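Local coordinates for protein putative acetamidase/formamidase (Yersinia enterocolitica subsp. palearctica serotype O:3, PDB 5UBU) that probably hydrolyses carbon-nitrogen bonds in linear amides other than peptides, as an acetamidase/formamidase family member, and carries bound sodium ions, at residues 6-11 with 258-262. Numbering follows the deposited sequence.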
loop_
_atom_site.group_PDB
_atom_site.type_symbol
_atom_site.label_atom_id
_atom_site.label_comp_id
_atom_site.label_asym_id
_atom_site.label_seq_id
_atom_site.Cartn_x
_atom_site.Cartn_y
_atom_site.Cartn_z
ATOM N N TRP B 6 15.461 36.549 4.390
ATOM C CA TRP B 6 15.592 35.392 3.499
ATOM C C TRP B 6 14.790 35.556 2.201
ATOM O O TRP B 6 15.143 34.954 1.192
ATOM C CB TRP B 6 15.196 34.089 4.222
ATOM C CG TRP B 6 13.737 33.993 4.523
ATOM C CD1 TRP B 6 13.094 34.456 5.631
ATOM C CD2 TRP B 6 12.735 33.399 3.692
ATOM N NE1 TRP B 6 11.755 34.184 5.543
ATOM C CE2 TRP B 6 11.504 33.535 4.364
ATOM C CE3 TRP B 6 12.761 32.764 2.446
ATOM C CZ2 TRP B 6 10.301 33.047 3.839
ATOM C CZ3 TRP B 6 11.573 32.281 1.920
ATOM C CH2 TRP B 6 10.356 32.429 2.618
ATOM N N LEU B 7 13.720 36.354 2.232
ATOM C CA LEU B 7 12.902 36.593 1.027
ATOM C C LEU B 7 13.710 37.099 -0.165
ATOM O O LEU B 7 13.412 36.743 -1.300
ATOM C CB LEU B 7 11.758 37.575 1.293
ATOM C CG LEU B 7 10.552 37.112 2.096
ATOM C CD1 LEU B 7 9.608 38.272 2.361
ATOM C CD2 LEU B 7 9.820 35.994 1.356
ATOM N N GLU B 8 14.728 37.923 0.100
ATOM C CA GLU B 8 15.580 38.463 -0.961
ATOM C C GLU B 8 16.199 37.357 -1.828
ATOM O O GLU B 8 16.371 37.535 -3.035
ATOM C CB GLU B 8 16.686 39.321 -0.362
ATOM C CG GLU B 8 16.212 40.546 0.397
ATOM C CD GLU B 8 17.371 41.318 1.033
ATOM O OE1 GLU B 8 18.528 40.835 0.988
ATOM O OE2 GLU B 8 17.124 42.389 1.623
ATOM N N GLU B 9 16.531 36.225 -1.200
ATOM C CA GLU B 9 17.102 35.072 -1.895
ATOM C C GLU B 9 16.051 34.054 -2.344
ATOM O O GLU B 9 16.403 33.055 -2.960
ATOM C CB GLU B 9 18.161 34.386 -1.001
ATOM C CG GLU B 9 19.394 35.258 -0.717
ATOM C CD GLU B 9 20.207 35.599 -1.973
ATOM O OE1 GLU B 9 20.939 36.620 -1.959
ATOM O OE2 GLU B 9 20.109 34.846 -2.969
ATOM N N SER B 10 14.775 34.308 -2.046
ATOM C CA SER B 10 13.702 33.378 -2.444
ATOM C C SER B 10 13.538 33.324 -3.960
ATOM O O SER B 10 13.880 34.271 -4.665
ATOM C CB SER B 10 12.355 33.756 -1.805
ATOM O OG SER B 10 11.868 34.987 -2.314
ATOM N N ILE B 11 13.006 32.206 -4.444
ATOM C CA ILE B 11 12.794 32.005 -5.873
ATOM C C ILE B 11 11.725 32.980 -6.369
ATOM O O ILE B 11 11.817 33.498 -7.481
ATOM C CB ILE B 11 12.441 30.533 -6.189
ATOM C CG1 ILE B 11 13.601 29.623 -5.735
ATOM C CG2 ILE B 11 12.176 30.345 -7.673
ATOM C CD1 ILE B 11 13.356 28.138 -5.891
HETATM N N MSE B 258 7.520 24.080 -1.956
HETATM C CA MSE B 258 7.395 25.207 -1.041
HETATM C C MSE B 258 8.760 25.573 -0.540
HETATM O O MSE B 258 9.734 24.850 -0.728
HETATM C CB MSE B 258 6.295 25.011 0.021
HETATM C CG MSE B 258 6.700 24.227 1.257
HETATM SE SE MSE B 258 7.465 25.383 2.671
HETATM C CE MSE B 258 7.959 23.916 3.894
ATOM N N GLU B 259 8.820 26.725 0.099
ATOM C CA GLU B 259 10.055 27.269 0.592
ATOM C C GLU B 259 9.762 28.140 1.795
ATOM O O GLU B 259 8.726 28.790 1.848
ATOM C CB GLU B 259 10.638 28.122 -0.532
ATOM C CG GLU B 259 11.934 28.845 -0.234
ATOM C CD GLU B 259 12.415 29.732 -1.384
ATOM O OE1 GLU B 259 11.653 30.001 -2.339
ATOM O OE2 GLU B 259 13.576 30.178 -1.317
ATOM N N ASN B 260 10.657 28.127 2.773
ATOM C CA ASN B 260 10.528 28.990 3.952
ATOM C C ASN B 260 11.926 29.424 4.391
ATOM O O ASN B 260 12.907 29.131 3.715
ATOM C CB ASN B 260 9.698 28.348 5.083
ATOM C CG ASN B 260 10.277 27.061 5.595
ATOM O OD1 ASN B 260 11.462 26.780 5.426
ATOM N ND2 ASN B 260 9.432 26.264 6.249
ATOM N N ALA B 261 12.020 30.120 5.513
ATOM C CA ALA B 261 13.310 30.612 5.978
ATOM C C ALA B 261 14.414 29.568 6.037
ATOM O O ALA B 261 15.544 29.856 5.638
ATOM C CB ALA B 261 13.164 31.299 7.338
ATOM N N GLU B 262 14.082 28.350 6.472
ATOM C CA GLU B 262 15.104 27.315 6.638
ATOM C C GLU B 262 15.176 26.177 5.615
ATOM O O GLU B 262 16.234 25.570 5.487
ATOM C CB GLU B 262 15.023 26.736 8.062
ATOM C CG GLU B 262 15.261 27.793 9.150
ATOM C CD GLU B 262 15.549 27.238 10.541
ATOM O OE1 GLU B 262 15.522 25.999 10.790
ATOM O OE2 GLU B 262 15.825 28.083 11.418
#
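W6 and A261 bring the two segments together, their CA atoms 5.8 Å apart, whereas S10 CA and E259 CA are separated by 7.7 Å. W6 to E8 have helical backbone angles but make no regular helix; the turn is closed by i+3 bonds from E9 N to W6 O and from S10 N to L7 O, and leads to S10, the N-cap of helix 11-15. Segment 258-262 runs along strand 257-260 and bends at A261, which has helical backbone angles. No backbone hydrogen bond joins the two, and the contact rests on one indole and one carboxylate.

The W6 indole lies flat against the 260-261 peptide. A261 CA sits 3.6 Å from the centroid of the five-membered ring, only 8° off its normal, a CH-pi contact. A261 CB rests 3.6 Å from W6 CD1. At the far end of the ring, N260 CA lies 3.7 Å from W6 CH2. Across the opposite face L7 CD2 packs near the rim, so the indole is sandwiched. With CG between the W6 N and carbonyl carbon (chi1 69°), this torsion lays the ring over the N260-A261 peptide. E259, fully extended, runs past the six-membered ring to the helix start, where OE1 accepts a weak but nearly straight bond from I11 N (3.3 Å, 167°). This carboxylate is buried, yet Y206 OH bonds to OE1 and K327 NZ, which also bonds N260 O, forms a salt bridge with OE2; the ammonium would probably favour the ionised form of E259. The S10 hydroxyl bonds to L7 O and caps V13 N, tying the preceding turn to the helix.

The N-terminal loop and helix 11-15 are thereby fastened to the large mixed sheet: strand 257-260 pairs there with 203-208 on one side and 263-270 on the other, and W6, L7, S10 and I11 also touch I204 or Y206 of strand 203-208.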